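Local coordinates for protein DynE8 (Micromonospora chersina, PDB 4AMM) that probably selects and transfers acyl building blocks, as the acyltransferase domain of an iterative polyketide synthase in enediyne (dynemicin) biosynthesis, at residues E4-C8 with A39-A43; S176-L180 with L197-R201; A306-G311 with P330-A336. All blocks are in the same frame, centred on the assembly; numbering follows the deposited sequence.

Contact 1: E4-C8 with A39-A43; sequences ELVVC and AAGLA
Leu-42 reaches from helix 32-45 to the outer edge of strand 4-10, against Val-7. Its CB lies 3.2 Å from Val-7 O. The next atom, CG, stays near the same oxygen. There the chain forks: CD1 crosses Val-6 CG1 at 4.0 Å, and CD2 turns to Cys-8 CB. With CG anti to the carbonyl carbon (chi1 -73°), the fork spans both strand residues. One helical turn earlier, Ala-39 CB fits between Leu-5 O at 3.5 Å and Glu-4 CG at 3.7 Å. Val-7 CG2 rests on Ala-43 CA. Water 1 bridges the two backbones: it donates to Leu-5 O and Ala-39 O and accepts from Val-7 N.

The carboxylate of Glu-4 folds back through its bent chi2 (57°), and OE2 accepts from Leu-5 N at 3.0 Å. OE2 also forms a salt bridge with Arg-401, and OE1 bonds Thr-36 OG1. An alanine here would probably leave Arg-401 without its charged mate and uncover part of Ala-39. The strand's other edge pairs with strand 52-58 in a small antiparallel sheet. Carbons thus pack on carbons and on edge carbonyls. The water satisfies Leu-5 O and Val-7 N, but Val-7 O is buried under Leu-42 without a hydrogen-bonding partner, so the join rests mainly on packing.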
# COMPACT_ATOMS: atom_id res chain seq x y z
N GLU A 4 -8.85 15.33 11.12
CA GLU A 4 -10.06 15.74 10.44
C GLU A 4 -9.75 15.82 8.96
O GLU A 4 -8.62 16.12 8.54
CB GLU A 4 -10.51 17.10 10.99
CG GLU A 4 -11.90 17.42 10.47
CD GLU A 4 -12.89 16.27 10.85
OE1 GLU A 4 -13.36 16.21 12.02
OE2 GLU A 4 -13.08 15.36 10.00
N LEU A 5 -10.77 15.62 8.11
CA LEU A 5 -10.66 15.75 6.67
C LEU A 5 -11.34 16.99 6.20
O LEU A 5 -12.56 17.15 6.44
CB LEU A 5 -11.38 14.54 6.04
CG LEU A 5 -11.52 14.59 4.51
CD1 LEU A 5 -10.14 14.63 3.80
CD2 LEU A 5 -12.32 13.31 4.10
N VAL A 6 -10.62 17.89 5.53
CA VAL A 6 -11.18 19.13 5.08
C VAL A 6 -11.07 19.19 3.58
O VAL A 6 -9.97 19.11 3.00
CB VAL A 6 -10.41 20.35 5.64
CG1 VAL A 6 -11.04 21.58 5.16
CG2 VAL A 6 -10.46 20.24 7.16
N VAL A 7 -12.25 19.17 2.90
CA VAL A 7 -12.26 19.24 1.46
C VAL A 7 -12.97 20.48 0.98
O VAL A 7 -13.90 20.95 1.66
CB VAL A 7 -12.93 17.99 0.81
CG1 VAL A 7 -12.31 16.68 1.29
CG2 VAL A 7 -14.50 17.95 1.03
N CYS A 8 -12.60 20.93 -0.21
CA CYS A 8 -13.49 21.87 -0.91
C CYS A 8 -13.12 21.97 -2.35
O CYS A 8 -12.17 21.36 -2.81
CB CYS A 8 -13.58 23.19 -0.24
SG CYS A 8 -12.04 23.98 -0.35
N ALA A 39 -15.72 21.36 8.69
CA ALA A 39 -15.27 20.28 7.77
C ALA A 39 -16.54 19.48 7.34
O ALA A 39 -16.64 19.11 6.13
CB ALA A 39 -14.29 19.40 8.51
N ALA A 40 -17.44 19.20 8.24
CA ALA A 40 -18.63 18.37 7.84
C ALA A 40 -19.44 19.21 6.87
O ALA A 40 -20.01 18.65 5.90
CB ALA A 40 -19.41 17.99 9.03
N GLY A 41 -19.58 20.51 7.11
CA GLY A 41 -20.35 21.37 6.19
C GLY A 41 -19.70 21.47 4.88
O GLY A 41 -20.41 21.42 3.80
N LEU A 42 -18.38 21.61 4.78
CA LEU A 42 -17.70 21.67 3.50
C LEU A 42 -17.87 20.39 2.74
O LEU A 42 -18.03 20.43 1.50
CB LEU A 42 -16.17 21.98 3.74
CG LEU A 42 -15.96 23.44 4.18
CD1 LEU A 42 -14.44 23.53 4.66
CD2 LEU A 42 -16.18 24.38 3.04
N ALA A 43 -17.81 19.24 3.42
CA ALA A 43 -17.93 17.95 2.70
C ALA A 43 -19.36 17.86 2.12
O ALA A 43 -19.50 17.33 0.98
CB ALA A 43 -17.63 16.80 3.60
O HOH W 1 -14.43 18.37 4.60

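Contact 2: S176-L180 with L197-R201; sequences SLGEL and LARAR
Leu-180 is the main bump of this contact, and it pushes into the hollow beside Leu-197 and Ala-198. Its CD2 lies 3.9 Å from Leu-197 CD2, the two side chains crossing at about a right angle. The short Ala-198 CB is met by Leu-180 CD2 and by Leu-177 CD1, each at 4.4 Å. Arg-201 runs along Leu-180 and on to Leu-177. Its chain is extended from CG to NE, which carries the guanidinium past Leu-180 CD1, 4.1 Å from NE, and onto Leu-177. Leu-177 CA sits 3.6 Å above the guanidinium plane, toward its rim.

Ser-176 and Gly-178 belong to a GxSxG turn between strand 171-174 and helix 178-185. This is consistent with the nucleophile elbow of acyltransferases, and the strained backbone of Ser-176 (phi 55°, psi -117°) fits it. Ser-176 OG is hydrogen-bonded to His-278 NE2. In malonyl-using relatives an arginine near the serine pairs with the substrate carboxylate, a role that Arg-201 may share. Here NH2 donates to Ser-176 OG at 3.2 Å, nearly in the guanidinium plane. Water 2, at the guanidinium edge, joins the same hydroxyl to NH1, which also donates to Gln-148 OE1.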
# COMPACT_ATOMS: atom_id res chain seq x y z
N SER A 176 2.57 -10.07 -2.77
CA SER A 176 2.51 -11.43 -2.16
C SER A 176 1.05 -11.67 -1.68
O SER A 176 0.12 -11.76 -2.56
CB SER A 176 3.55 -11.59 -1.07
OG SER A 176 3.47 -13.00 -0.72
N LEU A 177 0.78 -11.85 -0.41
CA LEU A 177 -0.55 -12.02 0.13
C LEU A 177 -1.56 -11.02 -0.46
O LEU A 177 -2.74 -11.36 -0.67
CB LEU A 177 -0.51 -11.85 1.67
CG LEU A 177 -1.84 -11.85 2.39
CD1 LEU A 177 -2.58 -13.21 2.24
CD2 LEU A 177 -1.60 -11.49 3.84
N GLY A 178 -1.12 -9.77 -0.61
CA GLY A 178 -2.07 -8.74 -1.12
C GLY A 178 -2.62 -9.05 -2.50
O GLY A 178 -3.67 -8.45 -2.81
N GLU A 179 -1.99 -9.89 -3.29
CA GLU A 179 -2.59 -10.21 -4.60
C GLU A 179 -3.96 -10.84 -4.36
O GLU A 179 -4.83 -10.69 -5.22
CB GLU A 179 -1.68 -11.14 -5.35
CG GLU A 179 -2.12 -11.29 -6.86
CD GLU A 179 -0.97 -11.20 -7.81
OE1 GLU A 179 -0.01 -10.43 -7.60
OE2 GLU A 179 -1.01 -11.86 -8.91
N LEU A 180 -4.19 -11.57 -3.31
CA LEU A 180 -5.54 -12.11 -2.97
C LEU A 180 -6.57 -11.01 -2.81
O LEU A 180 -7.68 -11.10 -3.39
CB LEU A 180 -5.58 -12.98 -1.71
CG LEU A 180 -5.04 -14.38 -1.89
CD1 LEU A 180 -3.53 -14.42 -2.24
CD2 LEU A 180 -5.30 -15.12 -0.57
N LEU A 197 -9.55 -18.32 1.94
CA LEU A 197 -8.34 -18.72 1.26
C LEU A 197 -7.13 -18.14 2.00
O LEU A 197 -6.10 -18.83 2.09
CB LEU A 197 -8.34 -18.25 -0.19
CG LEU A 197 -7.13 -18.58 -1.02
CD1 LEU A 197 -6.93 -20.09 -1.11
CD2 LEU A 197 -7.31 -17.95 -2.38
N ALA A 198 -7.22 -16.94 2.48
CA ALA A 198 -6.11 -16.38 3.31
C ALA A 198 -5.82 -17.21 4.55
O ALA A 198 -4.69 -17.36 4.89
CB ALA A 198 -6.39 -14.93 3.69
N ARG A 199 -6.84 -17.74 5.22
CA ARG A 199 -6.64 -18.57 6.43
C ARG A 199 -5.92 -19.83 5.92
O ARG A 199 -4.97 -20.25 6.57
CB ARG A 199 -8.01 -18.97 6.99
CG ARG A 199 -8.78 -17.92 7.61
CD ARG A 199 -10.03 -18.55 8.40
NE ARG A 199 -10.80 -17.42 8.91
CZ ARG A 199 -10.37 -16.61 9.87
NH1 ARG A 199 -9.19 -16.85 10.47
NH2 ARG A 199 -11.13 -15.58 10.25
N ALA A 200 -6.32 -20.42 4.82
CA ALA A 200 -5.67 -21.66 4.39
C ALA A 200 -4.20 -21.39 4.01
O ALA A 200 -3.31 -22.24 4.26
CB ALA A 200 -6.48 -22.28 3.20
N ARG A 201 -3.96 -20.27 3.38
CA ARG A 201 -2.64 -19.92 2.87
C ARG A 201 -1.74 -19.67 4.07
O ARG A 201 -0.59 -20.15 4.09
CB ARG A 201 -2.73 -18.65 2.02
CG ARG A 201 -1.43 -18.21 1.32
CD ARG A 201 -1.73 -16.96 0.49
NE ARG A 201 -0.61 -16.56 -0.40
CZ ARG A 201 0.40 -15.79 -0.00
NH1 ARG A 201 0.55 -15.43 1.27
NH2 ARG A 201 1.29 -15.39 -0.91
O HOH W 2 2.79 -13.86 1.97

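Contact 3: A306-G311 with P330-A336; sequences ASTVTG and PVRFREA
Ala-306 opens the contact, its CB lying 4.0 Å from Ala-336 CB. Ser-307 follows and turns its side chain from the partner segment, but its carbonyl O touches Ala-336 CB at 3.6 Å. Ser-307 OG accepts from Val-309 N and Thr-310 N, an ST motif that shapes the turn, and is also bonded to Glu-179 OE2.

Thr-308 holds the centre. Its O accepts from Arg-332 N at 2.8 Å in an almost straight bond (177°). A chi1 of 66° sets CG2 anti to the carbonyl carbon, and the methyl lies against Ala-336 CB at 3.6 Å. Thr-308 CB and OG1 lie alongside Val-331 CG1, and OG1 bonds Gly-174 O.

Val-309 O sits at the edge of the Arg-332 guanidinium, near its plane, 3.5 Å from Arg-332 CD. Water 3 donates to this oxygen and to Pro-330 O. Pro-330 CG lies over one face of the guanidinium, toward its rim. NH1 makes a salt bridge to Glu-335 OE1 at 2.8 Å, and OE1 receives it on its syn lone pair. Gly-311 ends the turn with positive phi (63°). A CB there would be tight against Arg-332 CD and Glu-335 CB.

Ala-306 pairs with Ala-172 at the edge of the parallel sheet. Val-331 pairs with strand 235-241 of the mixed sheet, so the contact joins the two. Val-309 packs on helix 319-328, and Phe-333 on helix 353-360.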
# COMPACT_ATOMS: atom_id res chain seq x y z
N ALA A 306 -2.16 -5.65 -11.87
CA ALA A 306 -0.77 -5.85 -12.27
C ALA A 306 -0.22 -6.90 -11.29
O ALA A 306 -0.17 -6.62 -10.09
CB ALA A 306 -0.01 -4.53 -12.13
N SER A 307 0.10 -8.07 -11.78
CA SER A 307 0.48 -9.21 -10.92
C SER A 307 1.94 -9.05 -10.49
O SER A 307 2.85 -8.84 -11.25
CB SER A 307 0.35 -10.46 -11.73
OG SER A 307 0.78 -11.61 -10.93
N THR A 308 2.12 -9.29 -9.19
CA THR A 308 3.48 -9.45 -8.62
C THR A 308 3.94 -10.90 -8.67
O THR A 308 5.03 -11.23 -8.18
CB THR A 308 3.61 -8.93 -7.18
OG1 THR A 308 2.84 -9.69 -6.26
CG2 THR A 308 3.26 -7.44 -7.14
N VAL A 309 3.18 -11.76 -9.35
CA VAL A 309 3.68 -13.13 -9.65
C VAL A 309 4.30 -13.16 -11.03
O VAL A 309 5.38 -13.61 -11.27
CB VAL A 309 2.55 -14.18 -9.57
CG1 VAL A 309 3.12 -15.59 -9.76
CG2 VAL A 309 1.84 -14.10 -8.25
N THR A 310 3.56 -12.58 -12.00
CA THR A 310 4.00 -12.58 -13.42
C THR A 310 4.68 -11.32 -13.82
O THR A 310 5.45 -11.32 -14.80
CB THR A 310 2.84 -12.77 -14.36
OG1 THR A 310 1.97 -11.68 -14.22
CG2 THR A 310 2.06 -14.06 -14.02
N GLY A 311 4.56 -10.25 -13.04
CA GLY A 311 5.09 -8.96 -13.44
C GLY A 311 4.43 -8.41 -14.72
O GLY A 311 5.08 -7.62 -15.46
N PRO A 330 9.59 -15.35 -7.11
CA PRO A 330 9.84 -14.03 -6.47
C PRO A 330 8.61 -13.13 -6.55
O PRO A 330 7.77 -13.27 -7.46
CB PRO A 330 10.97 -13.45 -7.29
CG PRO A 330 10.74 -14.07 -8.67
CD PRO A 330 10.39 -15.55 -8.33
N VAL A 331 8.53 -12.18 -5.68
CA VAL A 331 7.51 -11.11 -5.70
C VAL A 331 8.03 -10.02 -6.58
O VAL A 331 9.07 -9.34 -6.34
CB VAL A 331 7.28 -10.52 -4.29
CG1 VAL A 331 6.24 -9.34 -4.35
CG2 VAL A 331 6.83 -11.57 -3.32
N ARG A 332 7.33 -9.80 -7.70
CA ARG A 332 7.75 -8.82 -8.73
C ARG A 332 7.13 -7.51 -8.52
O ARG A 332 6.35 -6.97 -9.37
CB ARG A 332 7.36 -9.43 -10.11
CG ARG A 332 8.11 -10.78 -10.33
CD ARG A 332 7.94 -11.26 -11.81
NE ARG A 332 8.82 -12.41 -12.01
CZ ARG A 332 10.15 -12.33 -12.05
NH1 ARG A 332 10.77 -11.18 -12.08
NH2 ARG A 332 10.88 -13.43 -12.11
N PHE A 333 7.42 -6.87 -7.38
CA PHE A 333 6.75 -5.59 -7.09
C PHE A 333 7.36 -4.49 -7.94
O PHE A 333 6.52 -3.69 -8.42
CB PHE A 333 7.06 -5.25 -5.62
CG PHE A 333 6.51 -3.89 -5.23
CD1 PHE A 333 5.14 -3.70 -5.01
CD2 PHE A 333 7.35 -2.81 -5.04
CE1 PHE A 333 4.64 -2.42 -4.59
CE2 PHE A 333 6.86 -1.52 -4.69
CZ PHE A 333 5.51 -1.34 -4.45
N ARG A 334 8.63 -4.44 -8.21
CA ARG A 334 9.16 -3.38 -9.06
C ARG A 334 8.49 -3.42 -10.41
O ARG A 334 8.04 -2.33 -10.95
CB ARG A 334 10.67 -3.62 -9.22
CG ARG A 334 11.34 -2.61 -10.20
CD ARG A 334 12.85 -2.98 -10.35
NE ARG A 334 12.99 -4.30 -10.86
CZ ARG A 334 12.90 -4.67 -12.14
NH1 ARG A 334 12.77 -3.71 -13.10
NH2 ARG A 334 13.03 -5.93 -12.54
N GLU A 335 8.33 -4.61 -11.00
CA GLU A 335 7.76 -4.69 -12.36
C GLU A 335 6.30 -4.36 -12.30
O GLU A 335 5.77 -3.57 -13.20
CB GLU A 335 7.98 -6.06 -12.98
CG GLU A 335 9.42 -6.28 -13.39
CD GLU A 335 9.76 -7.80 -13.50
OE1 GLU A 335 9.74 -8.56 -12.49
OE2 GLU A 335 10.13 -8.20 -14.62
N ALA A 336 5.51 -4.85 -11.37
CA ALA A 336 4.11 -4.59 -11.30
C ALA A 336 3.87 -3.10 -11.07
O ALA A 336 2.97 -2.51 -11.67
CB ALA A 336 3.41 -5.46 -10.20
O HOH W 3 7.12 -14.88 -9.55

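How the contacts relate
Contacts 2 and 3 are neighbours, their centres 15 Å apart, and they meet through Glu-179. Its OE2 lies 2.7 Å from Ser-307 OG. Its OE1 lies 2.9 Å from Thr-308 N. Both are probable hydrogen bonds. Helix 178-185, just after the GxSxG turn, is thereby tied to the turn 306-311. Val-331 of contact 3 also touches His-278, the partner of Ser-176, so contact 3 lies beside the probable active site that contact 2 helps to line. Contact 1 stands apart. Its centre is 36 Å from that of contact 2 and 37 Å from that of contact 3, across the chain's centre, and its nearest atoms are about 24 Å from either.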